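Local coordinates for protein methyltransferase type 12 (Clostridium thermocellum, PDB 3JWG) that probably catalyses 2'-O-methylation of the 3'-terminal nucleotide of small RNAs from S-adenosyl-L-methionine, this chain being the methyltransferase domain, at residues L46-K49 with Q55-G58; F89-V94 with K98-Y103; E144-Y149 with R160-E165; K169-W174 with V186-I191. All blocks are in the same frame, centred on the assembly; numbering follows the deposited sequence.

Contact 1: residues L46-K49 with Q55-G58; sequences LLLK and QITG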
loop_
_atom_site.group_PDB
_atom_site.type_symbol
_atom_site.label_atom_id
_atom_site.label_comp_id
_atom_site.label_asym_id
_atom_site.label_seq_id
_atom_site.Cartn_x
_atom_site.Cartn_y
_atom_site.Cartn_z
ATOM N N LEU A 46 -9.021 -4.707 -8.276
ATOM C CA LEU A 46 -10.093 -3.793 -7.890
ATOM C C LEU A 46 -10.006 -2.452 -8.605
ATOM O O LEU A 46 -11.026 -1.855 -8.949
ATOM C CB LEU A 46 -10.081 -3.550 -6.375
ATOM C CG LEU A 46 -10.431 -4.705 -5.433
ATOM C CD1 LEU A 46 -10.437 -4.178 -4.007
ATOM C CD2 LEU A 46 -11.793 -5.292 -5.780
ATOM N N LEU A 47 -8.787 -1.970 -8.809
ATOM C CA LEU A 47 -8.579 -0.697 -9.491
ATOM C C LEU A 47 -9.056 -0.767 -10.945
ATOM O O LEU A 47 -9.667 0.178 -11.458
ATOM C CB LEU A 47 -7.097 -0.312 -9.432
ATOM C CG LEU A 47 -6.601 0.097 -8.039
ATOM C CD1 LEU A 47 -5.096 0.337 -8.063
ATOM C CD2 LEU A 47 -7.341 1.363 -7.593
ATOM N N LEU A 48 -8.788 -1.895 -11.598
ATOM C CA LEU A 48 -9.192 -2.097 -12.988
ATOM C C LEU A 48 -10.711 -2.099 -13.170
ATOM O O LEU A 48 -11.214 -1.814 -14.260
ATOM C CB LEU A 48 -8.609 -3.411 -13.519
ATOM C CG LEU A 48 -7.118 -3.417 -13.880
ATOM C CD1 LEU A 48 -6.654 -4.844 -14.156
ATOM C CD2 LEU A 48 -6.889 -2.530 -15.107
ATOM N N LYS A 49 -11.443 -2.410 -12.106
ATOM C CA LYS A 49 -12.897 -2.441 -12.190
ATOM C C LYS A 49 -13.506 -1.043 -12.150
ATOM O O LYS A 49 -14.702 -0.875 -12.388
ATOM C CB LYS A 49 -13.470 -3.304 -11.064
ATOM C CG LYS A 49 -12.922 -4.722 -11.052
ATOM C CD LYS A 49 -13.595 -5.566 -9.984
ATOM C CE LYS A 49 -12.917 -6.918 -9.840
ATOM N NZ LYS A 49 -12.882 -7.677 -11.122
ATOM N N GLN A 55 -4.160 4.939 -15.132
ATOM C CA GLN A 55 -2.901 4.203 -15.105
ATOM C C GLN A 55 -2.814 3.482 -13.775
ATOM O O GLN A 55 -2.948 4.095 -12.720
ATOM C CB GLN A 55 -1.712 5.152 -15.262
ATOM C CG GLN A 55 -0.342 4.472 -15.187
ATOM C CD GLN A 55 -0.178 3.364 -16.211
ATOM O OE1 GLN A 55 -0.526 3.534 -17.384
ATOM N NE2 GLN A 55 0.362 2.223 -15.780
ATOM N N ILE A 56 -2.595 2.178 -13.850
ATOM C CA ILE A 56 -2.492 1.319 -12.679
ATOM C C ILE A 56 -1.166 0.582 -12.786
ATOM O O ILE A 56 -0.967 -0.218 -13.699
ATOM C CB ILE A 56 -3.650 0.305 -12.666
ATOM C CG1 ILE A 56 -4.981 1.057 -12.515
ATOM C CG2 ILE A 56 -3.437 -0.732 -11.562
ATOM C CD1 ILE A 56 -6.199 0.231 -12.890
ATOM N N THR A 57 -0.261 0.850 -11.852
ATOM C CA THR A 57 1.047 0.222 -11.879
ATOM C C THR A 57 1.360 -0.545 -10.597
ATOM O O THR A 57 1.256 0.000 -9.499
ATOM C CB THR A 57 2.141 1.278 -12.100
ATOM O OG1 THR A 57 1.880 1.977 -13.325
ATOM C CG2 THR A 57 3.519 0.624 -12.160
ATOM N N GLY A 58 1.745 -1.808 -10.756
ATOM C CA GLY A 58 2.088 -2.644 -9.618
ATOM C C GLY A 58 3.578 -2.926 -9.604
ATOM O O GLY A 58 4.160 -3.256 -10.641
#

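Contact 2: residues F89-V94 with K98-Y103; sequences FQSSLV and KRFSGY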
loop_
_atom_site.group_PDB
_atom_site.type_symbol
_atom_site.label_atom_id
_atom_site.label_comp_id
_atom_site.label_asym_id
_atom_site.label_seq_id
_atom_site.Cartn_x
_atom_site.Cartn_y
_atom_site.Cartn_z
ATOM N N PHE A 89 6.212 -4.154 -12.837
ATOM C CA PHE A 89 7.661 -4.266 -12.952
ATOM C C PHE A 89 8.307 -4.562 -11.607
ATOM O O PHE A 89 7.724 -4.303 -10.551
ATOM C CB PHE A 89 8.269 -3.009 -13.603
ATOM C CG PHE A 89 8.282 -1.787 -12.729
ATOM C CD1 PHE A 89 9.350 -1.540 -11.869
ATOM C CD2 PHE A 89 7.259 -0.847 -12.815
ATOM C CE1 PHE A 89 9.402 -0.369 -11.113
ATOM C CE2 PHE A 89 7.299 0.326 -12.065
ATOM C CZ PHE A 89 8.374 0.568 -11.213
ATOM N N GLN A 90 9.506 -5.130 -11.653
ATOM C CA GLN A 90 10.232 -5.498 -10.447
ATOM C C GLN A 90 11.125 -4.377 -9.947
ATOM O O GLN A 90 11.681 -3.605 -10.732
ATOM C CB GLN A 90 11.061 -6.762 -10.711
ATOM C CG GLN A 90 11.698 -7.374 -9.470
ATOM C CD GLN A 90 12.342 -8.726 -9.741
ATOM O OE1 GLN A 90 12.836 -9.386 -8.824
ATOM N NE2 GLN A 90 12.337 -9.145 -11.004
ATOM N N SER A 91 11.247 -4.283 -8.627
ATOM C CA SER A 91 12.081 -3.272 -7.998
ATOM C C SER A 91 12.389 -3.657 -6.562
ATOM O O SER A 91 11.570 -4.282 -5.891
ATOM C CB SER A 91 11.394 -1.907 -8.006
ATOM O OG SER A 91 12.170 -0.964 -7.280
ATOM N N SER A 92 13.574 -3.275 -6.096
ATOM C CA SER A 92 13.992 -3.579 -4.736
ATOM C C SER A 92 13.457 -2.528 -3.763
ATOM O O SER A 92 13.602 -2.673 -2.552
ATOM C CB SER A 92 15.519 -3.634 -4.653
ATOM O OG SER A 92 16.092 -2.354 -4.863
ATOM N N LEU A 93 12.847 -1.473 -4.303
ATOM C CA LEU A 93 12.278 -0.397 -3.492
ATOM C C LEU A 93 13.333 0.269 -2.610
ATOM O O LEU A 93 13.075 0.603 -1.452
ATOM C CB LEU A 93 11.146 -0.949 -2.622
ATOM C CG LEU A 93 10.018 -1.667 -3.371
ATOM C CD1 LEU A 93 9.064 -2.331 -2.385
ATOM C CD2 LEU A 93 9.281 -0.669 -4.246
ATOM N N VAL A 94 14.521 0.477 -3.166
ATOM C CA VAL A 94 15.604 1.087 -2.411
ATOM C C VAL A 94 16.238 2.253 -3.151
ATOM O O VAL A 94 16.758 3.179 -2.532
ATOM C CB VAL A 94 16.703 0.040 -2.097
ATOM C CG1 VAL A 94 17.871 0.697 -1.367
ATOM C CG2 VAL A 94 16.116 -1.088 -1.263
ATOM N N LYS A 98 13.223 5.966 -12.009
ATOM C CA LYS A 98 12.444 6.917 -12.791
ATOM C C LYS A 98 11.012 6.473 -13.025
ATOM O O LYS A 98 10.128 7.300 -13.236
ATOM C CB LYS A 98 13.118 7.177 -14.141
ATOM C CG LYS A 98 14.460 7.884 -14.040
ATOM C CD LYS A 98 15.055 8.109 -15.424
ATOM C CE LYS A 98 16.474 8.645 -15.335
ATOM N NZ LYS A 98 17.142 8.645 -16.672
ATOM N N ARG A 99 10.786 5.168 -12.985
ATOM C CA ARG A 99 9.459 4.617 -13.210
ATOM C C ARG A 99 8.496 4.875 -12.050
ATOM O O ARG A 99 7.317 4.531 -12.140
ATOM C CB ARG A 99 9.562 3.121 -13.482
ATOM C CG ARG A 99 10.284 2.781 -14.784
ATOM C CD ARG A 99 10.511 1.289 -14.915
ATOM N NE ARG A 99 11.430 0.782 -13.901
ATOM C CZ ARG A 99 11.767 -0.497 -13.782
ATOM N NH1 ARG A 99 11.253 -1.392 -14.613
ATOM N NH2 ARG A 99 12.618 -0.882 -12.836
ATOM N N PHE A 100 8.994 5.475 -10.970
ATOM C CA PHE A 100 8.154 5.778 -9.807
ATOM C C PHE A 100 7.520 7.160 -9.944
ATOM O O PHE A 100 6.565 7.493 -9.245
ATOM C CB PHE A 100 8.975 5.773 -8.510
ATOM C CG PHE A 100 9.492 4.420 -8.106
ATOM C CD1 PHE A 100 8.764 3.267 -8.372
ATOM C CD2 PHE A 100 10.695 4.307 -7.411
ATOM C CE1 PHE A 100 9.221 2.019 -7.951
ATOM C CE2 PHE A 100 11.161 3.063 -6.985
ATOM C CZ PHE A 100 10.423 1.920 -7.255
ATOM N N SER A 101 8.060 7.955 -10.859
ATOM C CA SER A 101 7.609 9.322 -11.074
ATOM C C SER A 101 6.298 9.517 -11.828
ATOM O O SER A 101 5.910 8.692 -12.658
ATOM C CB SER A 101 8.702 10.095 -11.810
ATOM O OG SER A 101 9.980 9.762 -11.301
ATOM N N GLY A 102 5.629 10.626 -11.515
ATOM C CA GLY A 102 4.399 10.993 -12.198
ATOM C C GLY A 102 3.053 10.461 -11.740
ATOM O O GLY A 102 2.053 10.685 -12.422
ATOM N N TYR A 103 2.998 9.781 -10.598
ATOM C CA TYR A 103 1.724 9.237 -10.131
ATOM C C TYR A 103 0.964 10.190 -9.225
ATOM O O TYR A 103 1.560 11.048 -8.579
ATOM C CB TYR A 103 1.966 7.897 -9.420
ATOM C CG TYR A 103 2.331 6.808 -10.392
ATOM C CD1 TYR A 103 1.343 6.048 -11.015
ATOM C CD2 TYR A 103 3.661 6.615 -10.782
ATOM C CE1 TYR A 103 1.665 5.124 -12.009
ATOM C CE2 TYR A 103 3.995 5.698 -11.780
ATOM C CZ TYR A 103 2.994 4.961 -12.390
ATOM O OH TYR A 103 3.305 4.082 -13.402
#

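Contact 3: residues E144-Y149 with R160-E165; sequences EYNFHY and RDHRFE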
loop_
_atom_site.group_PDB
_atom_site.type_symbol
_atom_site.label_atom_id
_atom_site.label_comp_id
_atom_site.label_asym_id
_atom_site.label_seq_id
_atom_site.Cartn_x
_atom_site.Cartn_y
_atom_site.Cartn_z
ATOM N N GLU A 144 -1.961 -4.766 18.263
ATOM C CA GLU A 144 -2.767 -4.867 19.475
ATOM C C GLU A 144 -4.006 -5.737 19.297
ATOM O O GLU A 144 -4.489 -6.357 20.252
ATOM C CB GLU A 144 -3.165 -3.472 19.930
ATOM C CG GLU A 144 -1.979 -2.653 20.410
ATOM C CD GLU A 144 -2.335 -1.210 20.634
ATOM O OE1 GLU A 144 -2.169 -0.401 19.694
ATOM O OE2 GLU A 144 -2.799 -0.887 21.747
ATOM N N TYR A 145 -4.508 -5.792 18.070
ATOM C CA TYR A 145 -5.685 -6.589 17.782
ATOM C C TYR A 145 -5.470 -8.056 18.140
ATOM O O TYR A 145 -6.402 -8.744 18.554
ATOM C CB TYR A 145 -6.040 -6.494 16.302
ATOM C CG TYR A 145 -7.380 -7.103 15.976
ATOM C CD1 TYR A 145 -8.561 -6.433 16.293
ATOM C CD2 TYR A 145 -7.472 -8.353 15.367
ATOM C CE1 TYR A 145 -9.802 -6.990 16.011
ATOM C CE2 TYR A 145 -8.712 -8.923 15.081
ATOM C CZ TYR A 145 -9.871 -8.233 15.405
ATOM O OH TYR A 145 -11.101 -8.775 15.117
ATOM N N ASN A 146 -4.241 -8.534 17.973
ATOM C CA ASN A 146 -3.932 -9.925 18.259
ATOM C C ASN A 146 -3.772 -10.226 19.750
ATOM O O ASN A 146 -3.653 -11.387 20.137
ATOM C CB ASN A 146 -2.668 -10.353 17.506
ATOM C CG ASN A 146 -2.810 -10.214 15.993
ATOM O OD1 ASN A 146 -2.721 -9.111 15.443
ATOM N ND2 ASN A 146 -3.044 -11.333 15.315
ATOM N N PHE A 147 -3.770 -9.186 20.580
ATOM C CA PHE A 147 -3.631 -9.360 22.027
ATOM C C PHE A 147 -4.870 -10.031 22.601
ATOM O O PHE A 147 -4.805 -10.711 23.627
ATOM C CB PHE A 147 -3.442 -8.009 22.722
ATOM C CG PHE A 147 -2.109 -7.366 22.468
ATOM C CD1 PHE A 147 -1.907 -6.025 22.781
ATOM C CD2 PHE A 147 -1.050 -8.094 21.933
ATOM C CE1 PHE A 147 -0.673 -5.417 22.565
ATOM C CE2 PHE A 147 0.189 -7.495 21.714
ATOM C CZ PHE A 147 0.376 -6.153 22.030
ATOM N N HIS A 148 -6.002 -9.827 21.935
ATOM C CA HIS A 148 -7.263 -10.399 22.379
ATOM C C HIS A 148 -7.362 -11.860 21.961
ATOM O O HIS A 148 -7.611 -12.171 20.796
ATOM C CB HIS A 148 -8.427 -9.590 21.794
ATOM C CG HIS A 148 -9.770 -9.978 22.330
ATOM N ND1 HIS A 148 -10.025 -10.107 23.679
ATOM C CD2 HIS A 148 -10.943 -10.226 21.701
ATOM C CE1 HIS A 148 -11.299 -10.415 23.856
ATOM N NE2 HIS A 148 -11.877 -10.493 22.672
ATOM N N TYR A 149 -7.151 -12.752 22.924
ATOM C CA TYR A 149 -7.213 -14.191 22.681
ATOM C C TYR A 149 -8.623 -14.628 22.286
ATOM O O TYR A 149 -9.612 -14.135 22.830
ATOM C CB TYR A 149 -6.751 -14.942 23.937
ATOM C CG TYR A 149 -6.972 -16.442 23.916
ATOM C CD1 TYR A 149 -8.220 -16.987 24.208
ATOM C CD2 TYR A 149 -5.928 -17.314 23.612
ATOM C CE1 TYR A 149 -8.425 -18.364 24.202
ATOM C CE2 TYR A 149 -6.122 -18.691 23.600
ATOM C CZ TYR A 149 -7.372 -19.209 23.896
ATOM O OH TYR A 149 -7.569 -20.570 23.890
ATOM N N ARG A 160 1.385 -17.389 12.927
ATOM C CA ARG A 160 0.837 -17.072 14.244
ATOM C C ARG A 160 1.728 -16.071 14.968
ATOM O O ARG A 160 1.376 -15.567 16.035
ATOM C CB ARG A 160 0.711 -18.339 15.087
ATOM C CG ARG A 160 -0.251 -19.344 14.516
ATOM C CD ARG A 160 -0.513 -20.466 15.492
ATOM N NE ARG A 160 -1.511 -21.390 14.967
ATOM C CZ ARG A 160 -2.247 -22.195 15.722
ATOM N NH1 ARG A 160 -2.095 -22.189 17.039
ATOM N NH2 ARG A 160 -3.134 -23.006 15.160
ATOM N N ASP A 161 2.885 -15.795 14.376
ATOM C CA ASP A 161 3.847 -14.857 14.941
ATOM C C ASP A 161 3.519 -13.439 14.477
ATOM O O ASP A 161 3.703 -13.106 13.308
ATOM C CB ASP A 161 5.261 -15.238 14.493
ATOM C CG ASP A 161 6.319 -14.349 15.099
ATOM O OD1 ASP A 161 5.966 -13.552 15.989
ATOM O OD2 ASP A 161 7.501 -14.455 14.696
ATOM N N HIS A 162 3.045 -12.606 15.398
ATOM C CA HIS A 162 2.677 -11.227 15.071
ATOM C C HIS A 162 3.600 -10.183 15.695
ATOM O O HIS A 162 3.289 -8.993 15.694
ATOM C CB HIS A 162 1.239 -10.958 15.533
ATOM C CG HIS A 162 0.212 -11.783 14.823
ATOM N ND1 HIS A 162 -0.179 -11.530 13.526
ATOM C CD2 HIS A 162 -0.485 -12.874 15.220
ATOM C CE1 HIS A 162 -1.073 -12.430 13.153
ATOM N NE2 HIS A 162 -1.275 -13.258 14.163
ATOM N N ARG A 163 4.747 -10.614 16.201
ATOM C CA ARG A 163 5.658 -9.690 16.867
ATOM C C ARG A 163 6.178 -8.553 15.991
ATOM O O ARG A 163 6.540 -7.486 16.496
ATOM C CB ARG A 163 6.836 -10.462 17.463
ATOM C CG ARG A 163 6.424 -11.587 18.393
ATOM C CD ARG A 163 7.205 -12.851 18.059
ATOM N NE ARG A 163 8.599 -12.748 18.436
ATOM C CZ ARG A 163 9.578 -13.490 17.929
ATOM N NH1 ARG A 163 9.336 -14.405 16.996
ATOM N NH2 ARG A 163 10.804 -13.328 18.391
ATOM N N PHE A 164 6.215 -8.769 14.684
ATOM C CA PHE A 164 6.703 -7.727 13.805
ATOM C C PHE A 164 5.654 -6.745 13.318
ATOM O O PHE A 164 5.959 -5.833 12.548
ATOM C CB PHE A 164 7.478 -8.343 12.645
ATOM C CG PHE A 164 8.928 -8.556 12.963
ATOM C CD1 PHE A 164 9.704 -9.441 12.231
ATOM C CD2 PHE A 164 9.522 -7.848 14.005
ATOM C CE1 PHE A 164 11.045 -9.614 12.534
ATOM C CE2 PHE A 164 10.857 -8.014 14.313
ATOM C CZ PHE A 164 11.619 -8.896 13.579
ATOM N N GLU A 165 4.422 -6.920 13.781
ATOM C CA GLU A 165 3.368 -5.978 13.431
ATOM C C GLU A 165 3.572 -4.797 14.375
ATOM O O GLU A 165 4.139 -4.947 15.465
ATOM C CB GLU A 165 1.984 -6.587 13.645
ATOM C CG GLU A 165 1.790 -7.868 12.876
ATOM C CD GLU A 165 0.385 -8.411 12.960
ATOM O OE1 GLU A 165 -0.301 -8.180 13.978
ATOM O OE2 GLU A 165 -0.023 -9.098 12.001
#

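Contact 4: residues K169-W174 with V186-I191; sequences KEFQTW and VRFLQI. Unlike the reference sequence in segment 169-174: Gln172 (reference Glu).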
loop_
_atom_site.group_PDB
_atom_site.type_symbol
_atom_site.label_atom_id
_atom_site.label_comp_id
_atom_site.label_asym_id
_atom_site.label_seq_id
_atom_site.Cartn_x
_atom_site.Cartn_y
_atom_site.Cartn_z
ATOM N N LYS A 169 0.358 3.018 18.424
ATOM C CA LYS A 169 1.247 4.100 18.836
ATOM C C LYS A 169 2.512 4.113 17.978
ATOM O O LYS A 169 3.019 5.174 17.596
ATOM C CB LYS A 169 1.638 3.931 20.305
ATOM C CG LYS A 169 2.631 4.967 20.796
ATOM C CD LYS A 169 3.070 4.679 22.222
ATOM C CE LYS A 169 4.068 5.719 22.699
ATOM N NZ LYS A 169 3.473 7.083 22.631
ATOM N N GLU A 170 3.025 2.926 17.683
ATOM C CA GLU A 170 4.224 2.809 16.866
ATOM C C GLU A 170 3.961 3.305 15.455
ATOM O O GLU A 170 4.772 4.026 14.892
ATOM C CB GLU A 170 4.700 1.359 16.820
ATOM C CG GLU A 170 5.153 0.847 18.175
ATOM C CD GLU A 170 5.651 -0.571 18.122
ATOM O OE1 GLU A 170 5.044 -1.387 17.394
ATOM O OE2 GLU A 170 6.642 -0.873 18.823
ATOM N N PHE A 171 2.822 2.924 14.887
ATOM C CA PHE A 171 2.503 3.360 13.535
ATOM C C PHE A 171 2.265 4.866 13.458
ATOM O O PHE A 171 2.776 5.541 12.569
ATOM C CB PHE A 171 1.262 2.644 13.005
ATOM C CG PHE A 171 0.875 3.056 11.601
ATOM C CD1 PHE A 171 1.710 2.773 10.526
ATOM C CD2 PHE A 171 -0.325 3.717 11.355
ATOM C CE1 PHE A 171 1.355 3.144 9.217
ATOM C CE2 PHE A 171 -0.692 4.091 10.053
ATOM C CZ PHE A 171 0.152 3.803 8.982
ATOM N N GLN A 172 1.477 5.395 14.384
ATOM C CA GLN A 172 1.180 6.820 14.362
ATOM C C GLN A 172 2.411 7.669 14.626
ATOM O O GLN A 172 2.591 8.714 13.999
ATOM C CB GLN A 172 0.059 7.127 15.354
ATOM C CG GLN A 172 -1.288 6.641 14.851
ATOM C CD GLN A 172 -2.365 6.679 15.908
ATOM O OE1 GLN A 172 -2.331 7.513 16.812
ATOM N NE2 GLN A 172 -3.335 5.781 15.796
ATOM N N THR A 173 3.271 7.214 15.533
ATOM C CA THR A 173 4.499 7.941 15.836
ATOM C C THR A 173 5.366 7.975 14.575
ATOM O O THR A 173 5.923 9.015 14.208
ATOM C CB THR A 173 5.287 7.253 16.970
ATOM O OG1 THR A 173 4.484 7.231 18.157
ATOM C CG2 THR A 173 6.588 8.002 17.251
ATOM N N TRP A 174 5.472 6.824 13.920
ATOM C CA TRP A 174 6.246 6.702 12.690
ATOM C C TRP A 174 5.665 7.598 11.600
ATOM O O TRP A 174 6.388 8.341 10.940
ATOM C CB TRP A 174 6.230 5.254 12.195
ATOM C CG TRP A 174 6.808 5.100 10.823
ATOM C CD1 TRP A 174 8.133 5.043 10.489
ATOM C CD2 TRP A 174 6.078 5.022 9.591
ATOM N NE1 TRP A 174 8.274 4.932 9.127
ATOM C CE2 TRP A 174 7.029 4.916 8.550
ATOM C CE3 TRP A 174 4.712 5.029 9.264
ATOM C CZ2 TRP A 174 6.661 4.822 7.199
ATOM C CZ3 TRP A 174 4.343 4.933 7.916
ATOM C CH2 TRP A 174 5.315 4.830 6.906
ATOM N N VAL A 186 -0.688 14.082 7.673
ATOM C CA VAL A 186 -1.224 12.727 7.704
ATOM C C VAL A 186 -2.422 12.584 8.634
ATOM O O VAL A 186 -2.530 13.286 9.642
ATOM C CB VAL A 186 -0.103 11.703 8.100
ATOM C CG1 VAL A 186 0.376 11.964 9.514
ATOM C CG2 VAL A 186 -0.613 10.274 7.955
ATOM N N ARG A 187 -3.342 11.697 8.263
ATOM C CA ARG A 187 -4.532 11.430 9.064
ATOM C C ARG A 187 -4.651 9.917 9.161
ATOM O O ARG A 187 -4.144 9.192 8.296
ATOM C CB ARG A 187 -5.789 12.041 8.417
ATOM C CG ARG A 187 -6.286 11.351 7.156
ATOM C CD ARG A 187 -7.406 12.173 6.511
ATOM N NE ARG A 187 -8.011 11.514 5.353
ATOM C CZ ARG A 187 -8.933 10.560 5.422
ATOM N NH1 ARG A 187 -9.370 10.139 6.602
ATOM N NH2 ARG A 187 -9.427 10.025 4.307
ATOM N N PHE A 188 -5.305 9.439 10.216
ATOM C CA PHE A 188 -5.438 8.003 10.431
ATOM C C PHE A 188 -6.849 7.480 10.347
ATOM O O PHE A 188 -7.814 8.174 10.683
ATOM C CB PHE A 188 -4.836 7.631 11.790
ATOM C CG PHE A 188 -3.408 8.051 11.938
ATOM C CD1 PHE A 188 -2.399 7.369 11.266
ATOM C CD2 PHE A 188 -3.074 9.172 12.691
ATOM C CE1 PHE A 188 -1.083 7.801 11.339
ATOM C CE2 PHE A 188 -1.755 9.613 12.767
ATOM C CZ PHE A 188 -0.758 8.926 12.090
ATOM N N LEU A 189 -6.953 6.239 9.887
ATOM C CA LEU A 189 -8.226 5.561 9.749
ATOM C C LEU A 189 -8.149 4.203 10.439
ATOM O O LEU A 189 -7.065 3.636 10.623
ATOM C CB LEU A 189 -8.575 5.359 8.270
ATOM C CG LEU A 189 -8.853 6.597 7.411
ATOM C CD1 LEU A 189 -7.592 7.424 7.263
ATOM C CD2 LEU A 189 -9.360 6.165 6.050
ATOM N N GLN A 190 -9.311 3.695 10.824
ATOM C CA GLN A 190 -9.415 2.400 11.473
ATOM C C GLN A 190 -10.217 1.511 10.533
ATOM O O GLN A 190 -11.425 1.695 10.373
ATOM C CB GLN A 190 -10.139 2.541 12.816
ATOM C CG GLN A 190 -9.371 3.351 13.851
ATOM C CD GLN A 190 -10.199 3.655 15.092
ATOM O OE1 GLN A 190 -11.112 4.488 15.058
ATOM N NE2 GLN A 190 -9.888 2.975 16.192
ATOM N N ILE A 191 -9.540 0.568 9.887
ATOM C CA ILE A 191 -10.210 -0.338 8.962
ATOM C C ILE A 191 -10.672 -1.582 9.699
ATOM O O ILE A 191 -9.905 -2.197 10.447
ATOM C CB ILE A 191 -9.281 -0.753 7.789
ATOM C CG1 ILE A 191 -9.127 0.407 6.803
ATOM C CG2 ILE A 191 -9.866 -1.956 7.054
ATOM C CD1 ILE A 191 -8.614 1.687 7.418
#

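Contact 1: residues L46-K49 with Q55-G58
Ile56 points from its strand toward the helix turn that holds Leu47 and Leu48. The methyl CD1 of Ile56 does most of the touching. Ile56 CD1 lies 3.6 Å from Leu47 CB and equally near Leu48 CD2. The same methyl also rests on the helix backbone, with Ile56 CD1 3.6 Å from Leu48 N. The second branch packs more loosely: Ile56 CG2 is 4.0 Å from Leu47 CD1. Torsions explain this reach. CG1 of Ile56 stands anti to the carbonyl carbon (chi1 -64°), and the chain runs on nearly straight to CD1. Leu47 and Leu48 thus receive one methyl in the fork between them.

The next shell surrounds both elements. Leu47 also touches Leu25 of helix 13-27 and Phe53 of the connecting loop. Arg85 bonds through NH1 to Leu48 O and pairs by backbone with Ile56. On the other face of the strand Thr57 points away from the helix. Thr57 OG1 accepts from Gln55 NE2 at 2.9 Å and is also hydrogen-bonded to Tyr103 OH.

The contact lies within the beta-alpha-beta unit of strand 32-36, helix 42-48 and strand 55-60, which opens the Rossmann-like methyltransferase fold. Leu47 is about 8 Å from Ile109, a residue of the magnesium site, measured between side chains. No hydrogen bond crosses between the segments. The helix is therefore seated on the strand by apolar contact alone here, while the side chains of Gln55 and Thr57 bond to each other away from it.

Contact 2: residues F89-V94 with K98-Y103
Ser91 OG accepts a hydrogen bond from Leu93 N at 3.1 Å, which makes an ST turn. The same OG lies near the ring plane of Phe100, at its edge, with Ser91 OG 3.4 Å from Phe100 CZ. Leu93 adds its CD2 methyl beside this ring end.

The larger part of the contact is a stack. The guanidinium of Arg99 lies flat on the Phe89 ring, with centres 3.9 Å apart and planes at 25°. A bend at chi3 (-66°) folds the Arg99 chain over the ring. Arg99 CD makes a CH-pi contact 4.1 Å from the centroid of the Phe89 ring. The polar end is also held by a salt bridge from Arg99 NH2 to Asp97.

Strand 86-90 is the outermost strand on one side of the methyltransferase sheet. Here the loop leading to strand 105-109 folds back over its end. Phe100 is buried. It packs on Ile34 and Leu36 of strand 32-36 and on Val126 of helix 117-131. Phe89 CZ meets Phe100 CE1 at 3.7 Å, and the two rings are oblique. The side chain of Leu93 is near Gly37, a residue of the magnesium site.

Contact 3: residues E144-Y149 with R160-E165
A long surface loop joins strand 135-141 to helix 168-182, and two of its turns meet where Asn146 lies over the imidazole of His162. One turn is the 3-10 segment 144-146. The other is a type I beta turn from His162 to Glu165, closed by Glu165 N to His162 O at 3.0 Å.

The amide group of Asn146 covers one face of the His162 ring. Asn146 CG sits 3.5 Å above the plane of the His162 ring, over the centre. Amide and ring are not parallel; their planes are 33° apart. His162 has CG anti to the carbonyl carbon (chi1 -64°), which swings the ring toward the 3-10 turn.

The ring is hydrogen-bonded within its own turn. His162 ND1 donates to Glu165 OE2 at 2.9 Å, with an angle of 153° at the hydrogen. The donor comes from well above the carboxylate plane. Glu165 reaches back with an extended chain beyond CG, and it also touches Lys143. Within the 3-10 segment, Glu144 forms a salt bridge with Arg168 at the beginning of helix 168-182.

The His-carboxylate bond probably restrains rotation of the imidazole. It would thereby help to set the tilt of the ring face on which the Asn146 side chain lies.

Contact 4: residues K169-W174 with V186-I191
Helix 168-182 is followed directly by strand 184-191, the outermost strand on its side of the sheet, and the two are joined here through Phe171, Gln172 and Phe188. Phe188 projects from the strand toward the helix.

Gln172, which is Glu in the reference sequence, covers one face of the Phe188 ring. Gln172 CG makes a CH-pi contact 3.5 Å from the centroid of the Phe188 ring, only 5° off the ring normal. Beyond CG the chain is extended, and the Gln172 amide lies at 26° to the ring plane. Phe171 meets the edge of the same ring: Phe171 CE2 is 3.9 Å from Phe188 CD1. The two aromatic planes are 70° apart in an oblique pairing, with the centroids of Phe171 and Phe188 5.9 Å from each other. Ala175, further along the helix, also touches Phe188.

Behind this layer, Phe171 packs on Gln203 of strand 202-209 and on Ile112 and Trp166. Trp174 is tied to Glu124 by its NE1. On the side of the helix turned from the strand, Lys169 O accepts from both Thr173 N and Thr173 OG1, from opposite faces of its carbonyl plane. Thr173 OG1 is 2.6 Å from Lys169 O.

Gln172 thus serves the contact with its aliphatic part. Its CG sits squarely over the Phe188 face, so helix and strand meet here through dispersion and CH-pi attraction.

How the contacts relate
Along the chain the four contacts follow in series, each closing before the next opens. Contacts 1, 2 and 4 reach one seven-stranded sheet of order 3-2-1-4-5-7-6, the hallmark of class I methyltransferases. Contacts 1 and 2 share the side with neighbouring strands 55-60 and 86-90. Their centres are about 16 Å apart, and they touch directly, for example through Gly58 and Phe89. Contact 4 lies at the 184-191 end of the sheet, with its centre about 25 Å from either. Contact 3 sits in the loop before helix 168-182, about 17 Å from contact 4 between centres. Contacts 1 and 2 thus lie across the chain's centre from contacts 3 and 4.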